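Local coordinates for protein aromatic amino acid aminotransferase I (Candida albicans WO-1, PDB 6HNU) that probably transfers the amino group of aromatic amino acids to 2-oxoglutarate, using pyridoxal 5'-phosphate as cofactor and giving aromatic oxo-acids and glutamate, at residues L430-K438 against H459-A467; D375-S383 against F481-L491. All blocks are in the same frame, centred on the assembly; numbering follows the deposited sequence.

Interaction 1. Residues L430-K438 against H459-A467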
ATOM      1  N   LEU B 430     -22.633  24.028   1.525  1.00 25.23           N
ATOM      2  CA  LEU B 430     -22.651  22.691   2.150  1.00 27.02           C
ATOM      3  C   LEU B 430     -21.533  22.560   3.190  1.00 25.52           C
ATOM      4  O   LEU B 430     -20.344  22.831   2.873  1.00 23.58           O
ATOM      5  CB  LEU B 430     -22.542  21.647   1.043  1.00 30.10           C
ATOM      6  CG  LEU B 430     -22.768  20.232   1.552  1.00 33.06           C
ATOM      7  CD1 LEU B 430     -23.587  19.420   0.572  1.00 36.51           C
ATOM      8  CD2 LEU B 430     -21.431  19.567   1.861  1.00 32.02           C
ATOM      9  N   LEU B 431     -21.929  22.160   4.398  1.00 23.15           N
ATOM     10  CA  LEU B 431     -21.038  21.709   5.480  1.00 23.16           C
ATOM     11  C   LEU B 431     -21.389  20.261   5.820  1.00 21.45           C
ATOM     12  O   LEU B 431     -22.465  19.773   5.403  1.00 21.66           O
ATOM     13  CB  LEU B 431     -21.191  22.662   6.673  1.00 24.39           C
ATOM     14  CG  LEU B 431     -20.402  23.969   6.567  1.00 25.69           C
ATOM     15  CD1 LEU B 431     -21.055  24.935   5.613  1.00 27.28           C
ATOM     16  CD2 LEU B 431     -20.220  24.621   7.922  1.00 28.46           C
ATOM     17  N   ALA B 432     -20.480  19.579   6.501  1.00 19.92           N
ATOM     18  CA  ALA B 432     -20.660  18.176   6.926  1.00 19.30           C
ATOM     19  C   ALA B 432     -21.388  18.122   8.261  1.00 18.19           C
ATOM     20  O   ALA B 432     -20.895  18.624   9.264  1.00 18.25           O
ATOM     21  CB  ALA B 432     -19.304  17.528   6.986  1.00 17.87           C
ATOM     22  N   PRO B 433     -22.581  17.486   8.350  1.00 17.27           N
ATOM     23  CA  PRO B 433     -23.224  17.273   9.643  1.00 18.95           C
ATOM     24  C   PRO B 433     -22.316  16.533  10.618  1.00 17.67           C
ATOM     25  O   PRO B 433     -21.799  15.470  10.282  1.00 19.15           O
ATOM     26  CB  PRO B 433     -24.476  16.434   9.307  1.00 18.27           C
ATOM     27  CG  PRO B 433     -24.797  16.893   7.907  1.00 19.07           C
ATOM     28  CD  PRO B 433     -23.457  17.116   7.236  1.00 19.16           C
ATOM     29  N   GLY B 434     -22.209  17.067  11.827  1.00 16.11           N
ATOM     30  CA  GLY B 434     -21.382  16.506  12.898  1.00 16.95           C
ATOM     31  C   GLY B 434     -21.781  15.098  13.246  1.00 16.93           C
ATOM     32  O   GLY B 434     -20.897  14.336  13.631  1.00 16.59           O
ATOM     33  N   SER B 435     -23.077  14.750  13.206  1.00 17.04           N
ATOM     34  CA  SER B 435     -23.523  13.425  13.727  1.00 18.08           C
ATOM     35  C   SER B 435     -22.923  12.305  12.848  1.00 17.53           C
ATOM     36  O   SER B 435     -22.770  11.199  13.323  1.00 18.54           O
ATOM     37  CB  SER B 435     -25.034  13.347  13.759  1.00 17.03           C
ATOM     38  OG  SER B 435     -25.556  13.394  12.442  1.00 17.88           O
ATOM     39  N   TRP B 436     -22.578  12.608  11.608  1.00 17.24           N
ATOM     40  CA  TRP B 436     -21.992  11.635  10.646  1.00 20.28           C
ATOM     41  C   TRP B 436     -20.639  11.146  11.163  1.00 19.92           C
ATOM     42  O   TRP B 436     -20.234  10.083  10.719  1.00 18.52           O
ATOM     43  CB  TRP B 436     -21.874  12.227   9.248  1.00 21.76           C
ATOM     44  CG  TRP B 436     -23.179  12.603   8.607  1.00 23.91           C
ATOM     45  CD1 TRP B 436     -24.413  12.628   9.188  1.00 27.08           C
ATOM     46  CD2 TRP B 436     -23.357  13.111   7.276  1.00 25.16           C
ATOM     47  NE1 TRP B 436     -25.345  13.114   8.307  1.00 26.39           N
ATOM     48  CE2 TRP B 436     -24.727  13.380   7.113  1.00 24.95           C
ATOM     49  CE3 TRP B 436     -22.492  13.354   6.203  1.00 27.13           C
ATOM     50  CZ2 TRP B 436     -25.252  13.862   5.914  1.00 27.57           C
ATOM     51  CZ3 TRP B 436     -23.014  13.808   5.011  1.00 28.62           C
ATOM     52  CH2 TRP B 436     -24.373  14.090   4.882  1.00 28.27           C
ATOM     53  N   PHE B 437     -20.000  11.859  12.103  1.00 18.13           N
ATOM     54  CA  PHE B 437     -18.645  11.510  12.611  1.00 16.79           C
ATOM     55  C   PHE B 437     -18.753  10.833  13.960  1.00 16.68           C
ATOM     56  O   PHE B 437     -17.717  10.537  14.588  1.00 16.06           O
ATOM     57  CB  PHE B 437     -17.741  12.734  12.705  1.00 16.08           C
ATOM     58  CG  PHE B 437     -17.606  13.485  11.423  1.00 16.18           C
ATOM     59  CD1 PHE B 437     -18.473  14.508  11.075  1.00 17.93           C
ATOM     60  CD2 PHE B 437     -16.573  13.182  10.554  1.00 17.82           C
ATOM     61  CE1 PHE B 437     -18.276  15.232   9.920  1.00 17.95           C
ATOM     62  CE2 PHE B 437     -16.372  13.918   9.400  1.00 19.13           C
ATOM     63  CZ  PHE B 437     -17.255  14.907   9.054  1.00 19.90           C
ATOM     64  N   LYS B 438     -19.965  10.602  14.440  1.00 16.88           N
ATOM     65  CA  LYS B 438     -20.118  10.024  15.789  1.00 19.24           C
ATOM     66  C   LYS B 438     -19.602   8.579  15.802  1.00 18.14           C
ATOM     67  O   LYS B 438     -20.085   7.823  14.995  1.00 20.02           O
ATOM     68  CB  LYS B 438     -21.593  10.055  16.209  1.00 21.67           C
ATOM     69  CG  LYS B 438     -21.841   9.597  17.637  1.00 26.64           C
ATOM     70  CD  LYS B 438     -21.451  10.637  18.662  1.00 32.60           C
ATOM     71  CE  LYS B 438     -20.710  10.080  19.852  1.00 37.79           C
ATOM     72  NZ  LYS B 438     -21.337   8.849  20.388  1.00 39.99           N
ATOM     73  N   HIS B 459     -27.109  20.048  21.715  1.00 26.75           N
ATOM     74  CA  HIS B 459     -26.198  20.792  20.804  1.00 26.28           C
ATOM     75  C   HIS B 459     -25.806  19.871  19.647  1.00 23.15           C
ATOM     76  O   HIS B 459     -25.596  18.669  19.890  1.00 25.78           O
ATOM     77  CB  HIS B 459     -24.993  21.379  21.540  1.00 24.96           C
ATOM     78  CG  HIS B 459     -25.365  22.480  22.470  1.00 26.55           C
ATOM     79  ND1 HIS B 459     -25.708  22.228  23.786  1.00 29.43           N
ATOM     80  CD2 HIS B 459     -25.472  23.814  22.280  1.00 29.85           C
ATOM     81  CE1 HIS B 459     -26.024  23.361  24.372  1.00 29.01           C
ATOM     82  NE2 HIS B 459     -25.901  24.355  23.461  1.00 29.72           N
ATOM     83  N   ILE B 460     -25.727  20.455  18.464  1.00 20.95           N
ATOM     84  CA  ILE B 460     -25.367  19.802  17.180  1.00 22.02           C
ATOM     85  C   ILE B 460     -24.229  20.650  16.638  1.00 22.40           C
ATOM     86  O   ILE B 460     -23.986  21.748  17.225  1.00 21.92           O
ATOM     87  CB  ILE B 460     -26.565  19.749  16.215  1.00 21.67           C
ATOM     88  CG1 ILE B 460     -27.149  21.132  15.915  1.00 24.67           C
ATOM     89  CG2 ILE B 460     -27.608  18.804  16.777  1.00 23.10           C
ATOM     90  CD1 ILE B 460     -28.132  21.169  14.776  1.00 24.82           C
ATOM     91  N   PHE B 461     -23.524  20.157  15.636  1.00 18.75           N
ATOM     92  CA  PHE B 461     -22.523  20.982  14.946  1.00 19.83           C
ATOM     93  C   PHE B 461     -22.399  20.563  13.500  1.00 19.80           C
ATOM     94  O   PHE B 461     -22.839  19.468  13.137  1.00 20.25           O
ATOM     95  CB  PHE B 461     -21.197  20.916  15.704  1.00 19.04           C
ATOM     96  CG  PHE B 461     -20.416  19.634  15.557  1.00 16.91           C
ATOM     97  CD1 PHE B 461     -20.767  18.526  16.306  1.00 16.73           C
ATOM     98  CD2 PHE B 461     -19.292  19.576  14.734  1.00 18.63           C
ATOM     99  CE1 PHE B 461     -20.017  17.357  16.249  1.00 18.16           C
ATOM    100  CE2 PHE B 461     -18.562  18.388  14.639  1.00 18.13           C
ATOM    101  CZ  PHE B 461     -18.925  17.291  15.413  1.00 16.62           C
ATOM    102  N   PHE B 462     -21.756  21.450  12.742  1.00 19.41           N
ATOM    103  CA  PHE B 462     -21.339  21.260  11.361  1.00 19.11           C
ATOM    104  C   PHE B 462     -19.829  21.466  11.284  1.00 19.51           C
ATOM    105  O   PHE B 462     -19.292  22.353  11.966  1.00 17.71           O
ATOM    106  CB  PHE B 462     -22.050  22.233  10.432  1.00 19.99           C
ATOM    107  CG  PHE B 462     -23.499  21.879  10.264  1.00 20.85           C
ATOM    108  CD1 PHE B 462     -24.417  22.197  11.246  1.00 23.34           C
ATOM    109  CD2 PHE B 462     -23.916  21.111   9.188  1.00 22.58           C
ATOM    110  CE1 PHE B 462     -25.748  21.835  11.098  1.00 22.38           C
ATOM    111  CE2 PHE B 462     -25.250  20.750   9.049  1.00 22.68           C
ATOM    112  CZ  PHE B 462     -26.151  21.110  10.012  1.00 22.72           C
ATOM    113  N   ARG B 463     -19.216  20.646  10.440  1.00 18.82           N
ATOM    114  CA  ARG B 463     -17.790  20.758  10.059  1.00 18.03           C
ATOM    115  C   ARG B 463     -17.685  21.455   8.711  1.00 17.74           C
ATOM    116  O   ARG B 463     -18.309  21.025   7.736  1.00 20.15           O
ATOM    117  CB  ARG B 463     -17.117  19.388   9.993  1.00 17.63           C
ATOM    118  CG  ARG B 463     -15.615  19.495   9.769  1.00 18.19           C
ATOM    119  CD  ARG B 463     -15.013  18.197   9.310  1.00 17.34           C
ATOM    120  NE  ARG B 463     -15.258  17.927   7.916  1.00 16.70           N
ATOM    121  CZ  ARG B 463     -14.883  16.850   7.285  1.00 17.79           C
ATOM    122  NH1 ARG B 463     -14.201  15.915   7.934  1.00 17.09           N
ATOM    123  NH2 ARG B 463     -15.171  16.729   5.999  1.00 18.91           N
ATOM    124  N   GLY B 464     -16.806  22.445   8.656  1.00 19.04           N
ATOM    125  CA  GLY B 464     -16.412  23.152   7.445  1.00 17.64           C
ATOM    126  C   GLY B 464     -14.902  23.096   7.334  1.00 17.87           C
ATOM    127  O   GLY B 464     -14.259  22.851   8.368  1.00 18.09           O
ATOM    128  N   THR B 465     -14.410  23.265   6.127  1.00 20.01           N
ATOM    129  CA  THR B 465     -12.974  23.444   5.803  1.00 22.64           C
ATOM    130  C   THR B 465     -12.765  24.839   5.203  1.00 22.57           C
ATOM    131  O   THR B 465     -13.600  25.276   4.405  1.00 20.77           O
ATOM    132  CB  THR B 465     -12.434  22.367   4.852  1.00 22.70           C
ATOM    133  OG1 THR B 465     -11.069  22.723   4.571  1.00 27.01           O
ATOM    134  CG2 THR B 465     -13.171  22.206   3.543  1.00 21.79           C
ATOM    135  N   TYR B 466     -11.646  25.475   5.546  1.00 22.14           N
ATOM    136  CA  TYR B 466     -11.173  26.733   4.905  1.00 21.71           C
ATOM    137  C   TYR B 466     -10.013  26.428   3.943  1.00 24.95           C
ATOM    138  O   TYR B 466      -9.454  27.373   3.404  1.00 23.98           O
ATOM    139  CB  TYR B 466     -10.810  27.776   5.964  1.00 21.06           C
ATOM    140  CG  TYR B 466     -10.095  27.255   7.188  1.00 19.94           C
ATOM    141  CD1 TYR B 466      -8.763  26.870   7.133  1.00 21.21           C
ATOM    142  CD2 TYR B 466     -10.741  27.147   8.402  1.00 20.09           C
ATOM    143  CE1 TYR B 466      -8.123  26.389   8.261  1.00 20.45           C
ATOM    144  CE2 TYR B 466     -10.114  26.693   9.551  1.00 19.56           C
ATOM    145  CZ  TYR B 466      -8.782  26.306   9.463  1.00 18.06           C
ATOM    146  OH  TYR B 466      -8.155  25.800  10.547  1.00 18.97           O
ATOM    147  N   ALA B 467      -9.696  25.158   3.684  1.00 25.80           N
ATOM    148  CA  ALA B 467      -8.553  24.752   2.827  1.00 28.66           C
ATOM    149  C   ALA B 467      -8.998  24.364   1.403  1.00 30.75           C
ATOM    150  O   ALA B 467      -8.126  24.041   0.560  1.00 31.31           O
ATOM    151  CB  ALA B 467      -7.840  23.609   3.501  1.00 28.12           C
TER
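Phe437 sets ring atom CZ over one face of the Arg463 guanidinium, 3.3 Å above its plane and displaced toward its rim, with the two planes 47° apart. Arg463 leaves the strand with CG anti to the backbone N and bends at chi3 (77°), which swings the guanidinium across the ring. Its NH1 is hydrogen-bonded to Asn218, a residue of the pyridoxal 5'-phosphate site, and its NH2 to the carbonyl of Gly44 of the second subunit, so both terminal nitrogens of this buried guanidinium have acceptors. The backbone beneath is an antiparallel pairing of strands 429-433 and 459-465 in a four-stranded sheet, which at Leu430 runs on, in parallel pairing, into the second subunit. Ala432 and Arg463 form its hydrogen-bonded pair, each N giving a 2.9 Å bond to the other's O. Alanine's single methyl, CB, leaves room for the arginine chain beside it. Pro433 CG meets Phe462 CE2 at 4.0 Å on the other face; Leu431 CB packs on Phe462 CB at 3.9 Å. Gly434 then turns the chain into a 3-10 segment. Its N bonds to Phe461 O (2.8 Å), and, lacking a side chain, its CA comes down over the centre of the Phe461 ring, a CH-pi contact.

Interaction 2. Residues D375-S383 against F481-L491; sequences DQFVPKEVS and FGKAVRAEFGL
The ring of Phe489 carries Val382 on one face: CG2 stands 3.8 Å above the plane, offset toward the rim, in a CH-pi contact, while Val382 CG1 reaches ring atom CD2 at 3.7 Å. In the plane of the same ring, at its edge, lies the carbonyl oxygen of Val485. The Phe481 ring meets Val378 differently, with CG2 at its edge, near the ring plane. At the guanidinium of Arg486, one face has Gly482 O above it and an edge is turned to Phe377 O, 3.1 Å from NH1. A water accepts from Arg486 NH2 at 2.8 Å and gives a weak bond to Phe377 O, a carbonyl at the last turn of helix 334-377. A bend at chi3 (25°) folds the arginine back along its own helix toward this carbonyl.

Here the end of the long helix 334-377 and the loop after it pack on the C-terminal helix 471-489. Gly482 lets the backbones close up beside Val378: with no side chain, its CA comes to 3.3 Å from Phe377 O in a CA-H...O contact. Pro379, a compact and rigid wedge, sets CG against Val485 CG1 (3.8 Å) and CB against Leu491 CD1 (3.6 Å). Leu491 is brought back over the loop by a Schellman motif, in which Gly490 takes the positive phi and the N of Leu491 bonds to Arg486 O. Leu491 CD1 and Val382 CG2 meet tip to tip. Within the loop, Lys380 NZ makes a salt bridge to Asp375 OD1 (2.6 Å), tying the loop to the helix it leaves.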
ATOM      1  N   ASP B 375     -18.083  34.872  12.838  1.00 32.94           N
ATOM      2  CA  ASP B 375     -18.399  35.885  13.882  1.00 35.16           C
ATOM      3  C   ASP B 375     -19.440  36.873  13.327  1.00 34.40           C
ATOM      4  O   ASP B 375     -20.388  37.255  14.064  1.00 36.31           O
ATOM      5  CB  ASP B 375     -17.127  36.609  14.311  1.00 35.24           C
ATOM      6  CG  ASP B 375     -17.351  37.651  15.378  1.00 40.76           C
ATOM      7  OD1 ASP B 375     -18.037  37.344  16.381  1.00 42.92           O
ATOM      8  OD2 ASP B 375     -16.815  38.756  15.197  1.00 53.81           O
ATOM      9  N   GLN B 376     -19.271  37.234  12.068  1.00 32.06           N
ATOM     10  CA  GLN B 376     -20.058  38.268  11.374  1.00 35.23           C
ATOM     11  C   GLN B 376     -21.448  37.729  11.030  1.00 40.28           C
ATOM     12  O   GLN B 376     -22.418  38.483  11.209  1.00 36.84           O
ATOM     13  CB  GLN B 376     -19.298  38.641  10.110  1.00 36.63           C
ATOM     14  CG  GLN B 376     -19.833  39.836   9.353  1.00 43.91           C
ATOM     15  CD  GLN B 376     -19.024  40.027   8.094  1.00 51.61           C
ATOM     16  OE1 GLN B 376     -19.566  40.313   7.028  1.00 59.06           O
ATOM     17  NE2 GLN B 376     -17.712  39.848   8.200  1.00 51.40           N
ATOM     18  N   PHE B 377     -21.535  36.504  10.498  1.00 34.67           N
ATOM     19  CA  PHE B 377     -22.694  36.055   9.693  1.00 34.10           C
ATOM     20  C   PHE B 377     -23.594  35.094  10.460  1.00 32.94           C
ATOM     21  O   PHE B 377     -24.781  35.002  10.098  1.00 32.88           O
ATOM     22  CB  PHE B 377     -22.218  35.434   8.387  1.00 36.76           C
ATOM     23  CG  PHE B 377     -21.719  36.433   7.385  1.00 40.13           C
ATOM     24  CD1 PHE B 377     -22.541  37.461   6.947  1.00 45.37           C
ATOM     25  CD2 PHE B 377     -20.439  36.338   6.861  1.00 43.48           C
ATOM     26  CE1 PHE B 377     -22.090  38.376   6.004  1.00 47.93           C
ATOM     27  CE2 PHE B 377     -19.983  37.269   5.941  1.00 45.31           C
ATOM     28  CZ  PHE B 377     -20.814  38.278   5.502  1.00 45.96           C
ATOM     29  N   VAL B 378     -23.087  34.416  11.481  1.00 32.10           N
ATOM     30  CA  VAL B 378     -23.855  33.337  12.149  1.00 31.67           C
ATOM     31  C   VAL B 378     -24.518  33.909  13.386  1.00 33.61           C
ATOM     32  O   VAL B 378     -23.843  34.417  14.278  1.00 30.87           O
ATOM     33  CB  VAL B 378     -23.003  32.103  12.491  1.00 32.44           C
ATOM     34  CG1 VAL B 378     -23.871  31.037  13.123  1.00 31.25           C
ATOM     35  CG2 VAL B 378     -22.299  31.543  11.267  1.00 33.49           C
ATOM     36  N   PRO B 379     -25.866  33.819  13.484  1.00 33.69           N
ATOM     37  CA  PRO B 379     -26.575  34.317  14.654  1.00 32.78           C
ATOM     38  C   PRO B 379     -26.147  33.695  15.979  1.00 34.05           C
ATOM     39  O   PRO B 379     -26.246  32.499  16.152  1.00 35.43           O
ATOM     40  CB  PRO B 379     -28.064  34.013  14.398  1.00 35.83           C
ATOM     41  CG  PRO B 379     -28.104  33.166  13.143  1.00 34.19           C
ATOM     42  CD  PRO B 379     -26.767  33.320  12.442  1.00 34.16           C
ATOM     43  N   LYS B 380     -25.800  34.559  16.937  1.00 31.70           N
ATOM     44  CA  LYS B 380     -25.132  34.177  18.200  1.00 31.94           C
ATOM     45  C   LYS B 380     -26.119  33.657  19.241  1.00 28.99           C
ATOM     46  O   LYS B 380     -25.649  32.906  20.142  1.00 32.21           O
ATOM     47  CB  LYS B 380     -24.336  35.375  18.700  1.00 34.47           C
ATOM     48  CG  LYS B 380     -23.300  35.885  17.710  1.00 35.47           C
ATOM     49  CD  LYS B 380     -22.514  37.070  18.228  1.00 36.95           C
ATOM     50  CE  LYS B 380     -21.497  37.566  17.224  1.00 37.61           C
ATOM     51  NZ  LYS B 380     -20.414  36.566  17.065  1.00 35.14           N
ATOM     52  N   GLU B 381     -27.414  33.996  19.129  1.00 30.66           N
ATOM     53  CA  GLU B 381     -28.447  33.569  20.117  1.00 32.31           C
ATOM     54  C   GLU B 381     -28.536  32.049  20.134  1.00 27.49           C
ATOM     55  O   GLU B 381     -28.995  31.526  21.148  1.00 26.16           O
ATOM     56  CB  GLU B 381     -29.881  34.039  19.827  1.00 37.26           C
ATOM     57  CG  GLU B 381     -30.026  35.511  19.538  1.00 44.12           C
ATOM     58  CD  GLU B 381     -29.571  35.908  18.149  1.00 48.30           C
ATOM     59  OE1 GLU B 381     -30.349  36.581  17.428  1.00 55.68           O
ATOM     60  OE2 GLU B 381     -28.424  35.558  17.792  1.00 55.65           O
ATOM     61  N   VAL B 382     -28.201  31.371  19.029  1.00 29.51           N
ATOM     62  CA  VAL B 382     -28.397  29.890  18.930  1.00 28.01           C
ATOM     63  C   VAL B 382     -27.100  29.171  18.510  1.00 31.20           C
ATOM     64  O   VAL B 382     -27.178  27.950  18.210  1.00 26.81           O
ATOM     65  CB  VAL B 382     -29.542  29.531  17.976  1.00 26.80           C
ATOM     66  CG1 VAL B 382     -30.876  30.036  18.488  1.00 29.14           C
ATOM     67  CG2 VAL B 382     -29.295  30.013  16.566  1.00 24.08           C
ATOM     68  N   SER B 383     -25.963  29.875  18.480  1.00 27.97           N
ATOM     69  CA  SER B 383     -24.702  29.338  17.908  1.00 27.70           C
ATOM     70  C   SER B 383     -23.524  29.649  18.826  1.00 31.20           C
ATOM     71  O   SER B 383     -23.613  30.587  19.649  1.00 28.05           O
ATOM     72  CB  SER B 383     -24.482  29.825  16.529  1.00 26.79           C
ATOM     73  OG  SER B 383     -23.873  31.104  16.540  1.00 29.55           O
ATOM     74  N   PHE B 481     -24.599  30.319   4.951  1.00 33.72           N
ATOM     75  CA  PHE B 481     -24.821  29.393   6.088  1.00 27.67           C
ATOM     76  C   PHE B 481     -25.498  30.161   7.222  1.00 30.80           C
ATOM     77  O   PHE B 481     -26.423  29.639   7.863  1.00 28.13           O
ATOM     78  CB  PHE B 481     -23.522  28.750   6.581  1.00 26.04           C
ATOM     79  CG  PHE B 481     -23.751  27.681   7.610  1.00 24.84           C
ATOM     80  CD1 PHE B 481     -24.269  26.446   7.253  1.00 28.14           C
ATOM     81  CD2 PHE B 481     -23.524  27.925   8.949  1.00 25.96           C
ATOM     82  CE1 PHE B 481     -24.499  25.469   8.209  1.00 25.74           C
ATOM     83  CE2 PHE B 481     -23.773  26.953   9.905  1.00 26.23           C
ATOM     84  CZ  PHE B 481     -24.260  25.729   9.531  1.00 25.88           C
ATOM     85  N   GLY B 482     -25.028  31.376   7.478  1.00 28.44           N
ATOM     86  CA  GLY B 482     -25.662  32.287   8.445  1.00 28.99           C
ATOM     87  C   GLY B 482     -27.144  32.480   8.113  1.00 27.20           C
ATOM     88  O   GLY B 482     -27.959  32.373   9.046  1.00 27.73           O
ATOM     89  N   LYS B 483     -27.471  32.721   6.847  1.00 31.87           N
ATOM     90  CA  LYS B 483     -28.877  32.905   6.369  1.00 37.09           C
ATOM     91  C   LYS B 483     -29.693  31.648   6.683  1.00 36.92           C
ATOM     92  O   LYS B 483     -30.864  31.767   7.104  1.00 33.76           O
ATOM     93  CB  LYS B 483     -28.990  33.008   4.849  1.00 39.26           C
ATOM     94  CG  LYS B 483     -28.651  34.334   4.201  1.00 48.15           C
ATOM     95  CD  LYS B 483     -29.303  34.445   2.827  1.00 53.58           C
ATOM     96  CE  LYS B 483     -28.359  34.900   1.737  1.00 59.68           C
ATOM     97  NZ  LYS B 483     -28.058  36.351   1.834  1.00 63.39           N
ATOM     98  N   ALA B 484     -29.109  30.477   6.403  1.00 30.91           N
ATOM     99  CA  ALA B 484     -29.775  29.173   6.568  1.00 31.93           C
ATOM    100  C   ALA B 484     -30.091  28.982   8.051  1.00 30.64           C
ATOM    101  O   ALA B 484     -31.249  28.572   8.376  1.00 30.32           O
ATOM    102  CB  ALA B 484     -28.917  28.074   5.974  1.00 30.02           C
ATOM    103  N   VAL B 485     -29.166  29.353   8.943  1.00 26.91           N
ATOM    104  CA  VAL B 485     -29.393  29.223  10.411  1.00 28.24           C
ATOM    105  C   VAL B 485     -30.477  30.241  10.811  1.00 31.18           C
ATOM    106  O   VAL B 485     -31.362  29.859  11.601  1.00 26.76           O
ATOM    107  CB  VAL B 485     -28.112  29.384  11.253  1.00 28.34           C
ATOM    108  CG1 VAL B 485     -28.402  29.371  12.758  1.00 28.26           C
ATOM    109  CG2 VAL B 485     -27.112  28.285  10.927  1.00 29.32           C
ATOM    110  N   ARG B 486     -30.426  31.457  10.256  1.00 30.46           N
ATOM    111  CA  ARG B 486     -31.431  32.525  10.564  1.00 35.68           C
ATOM    112  C   ARG B 486     -32.827  32.063  10.084  1.00 33.50           C
ATOM    113  O   ARG B 486     -33.774  32.133  10.891  1.00 35.02           O
ATOM    114  CB  ARG B 486     -30.987  33.878   9.980  1.00 37.18           C
ATOM    115  CG  ARG B 486     -30.926  35.008  11.011  1.00 43.70           C
ATOM    116  CD  ARG B 486     -30.009  36.193  10.692  1.00 41.48           C
ATOM    117  NE  ARG B 486     -29.846  36.283   9.253  1.00 42.80           N
ATOM    118  CZ  ARG B 486     -28.684  36.243   8.599  1.00 43.68           C
ATOM    119  NH1 ARG B 486     -27.534  36.192   9.264  1.00 42.61           N
ATOM    120  NH2 ARG B 486     -28.687  36.307   7.273  1.00 39.91           N
ATOM    121  N   ALA B 487     -32.958  31.581   8.851  1.00 29.79           N
ATOM    122  CA  ALA B 487     -34.224  31.006   8.345  1.00 30.95           C
ATOM    123  C   ALA B 487     -34.716  29.878   9.262  1.00 32.91           C
ATOM    124  O   ALA B 487     -35.904  29.899   9.622  1.00 30.77           O
ATOM    125  CB  ALA B 487     -34.087  30.531   6.929  1.00 32.27           C
ATOM    126  N   GLU B 488     -33.892  28.900   9.633  1.00 26.97           N
ATOM    127  CA  GLU B 488     -34.410  27.711  10.370  1.00 26.21           C
ATOM    128  C   GLU B 488     -34.836  28.072  11.786  1.00 27.67           C
ATOM    129  O   GLU B 488     -35.799  27.423  12.305  1.00 25.38           O
ATOM    130  CB  GLU B 488     -33.389  26.571  10.384  1.00 24.92           C
ATOM    131  CG  GLU B 488     -33.385  25.804   9.082  1.00 23.34           C
ATOM    132  CD  GLU B 488     -34.710  25.140   8.725  1.00 22.77           C
ATOM    133  OE1 GLU B 488     -35.327  24.529   9.613  1.00 21.75           O
ATOM    134  OE2 GLU B 488     -35.064  25.173   7.553  1.00 23.28           O
ATOM    135  N   PHE B 489     -34.145  29.025  12.429  1.00 28.13           N
ATOM    136  CA  PHE B 489     -34.332  29.324  13.870  1.00 26.98           C
ATOM    137  C   PHE B 489     -35.264  30.530  14.066  1.00 30.26           C
ATOM    138  O   PHE B 489     -35.468  30.914  15.242  1.00 31.08           O
ATOM    139  CB  PHE B 489     -32.969  29.527  14.526  1.00 25.93           C
ATOM    140  CG  PHE B 489     -32.247  28.233  14.797  1.00 22.56           C
ATOM    141  CD1 PHE B 489     -31.477  27.626  13.814  1.00 25.59           C
ATOM    142  CD2 PHE B 489     -32.338  27.621  16.033  1.00 22.27           C
ATOM    143  CE1 PHE B 489     -30.820  26.437  14.086  1.00 22.42           C
ATOM    144  CE2 PHE B 489     -31.676  26.440  16.308  1.00 21.66           C
ATOM    145  CZ  PHE B 489     -30.951  25.824  15.315  1.00 20.11           C
ATOM    146  N   GLY B 490     -35.795  31.064  12.966  1.00 34.81           N
ATOM    147  CA  GLY B 490     -36.709  32.228  12.900  1.00 39.75           C
ATOM    148  C   GLY B 490     -36.127  33.477  13.546  1.00 43.97           C
ATOM    149  O   GLY B 490     -36.770  33.995  14.487  1.00 37.70           O
ATOM    150  N   LEU B 491     -34.964  33.946  13.072  1.00 42.63           N
ATOM    151  CA  LEU B 491     -34.219  35.083  13.682  1.00 42.90           C
ATOM    152  C   LEU B 491     -34.110  36.242  12.687  1.00 38.69           C
ATOM    153  O   LEU B 491     -34.533  36.064  11.543  1.00 42.93           O
ATOM    154  CB  LEU B 491     -32.834  34.583  14.104  1.00 40.78           C
ATOM    155  CG  LEU B 491     -32.827  33.501  15.179  1.00 40.87           C
ATOM    156  CD1 LEU B 491     -31.403  33.127  15.540  1.00 39.86           C
ATOM    157  CD2 LEU B 491     -33.582  33.949  16.420  1.00 41.46           C
TER
HETATM  158  O   HOH W   1     -26.029  35.498   6.952  1.00 39.32           O

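How the interactions relate
Interaction 1 is nested, along the chain, inside the loop closed by interaction 2, and helix 471-489 is the next element after strand 459-465. Their centres are 16 Å apart, yet they touch through Phe481, whose ring meets that of Phe462 edge-to-face. Phe481 CZ is 3.9 Å from Phe462 CD1, and Phe481 CD1 is equally far from Leu431 CD1, so one aromatic residue joins the sheet to the C-terminal helix. The opposite face of the strand pair borders the active site: the nearest atoms of the Arg463 side chain and the bound phenylalanine are about 5 Å apart, and those of the Arg463 and Phe166 side chains about 6 Å. Interaction 2 lies at the periphery of the chain, away from the cofactor and substrate pockets.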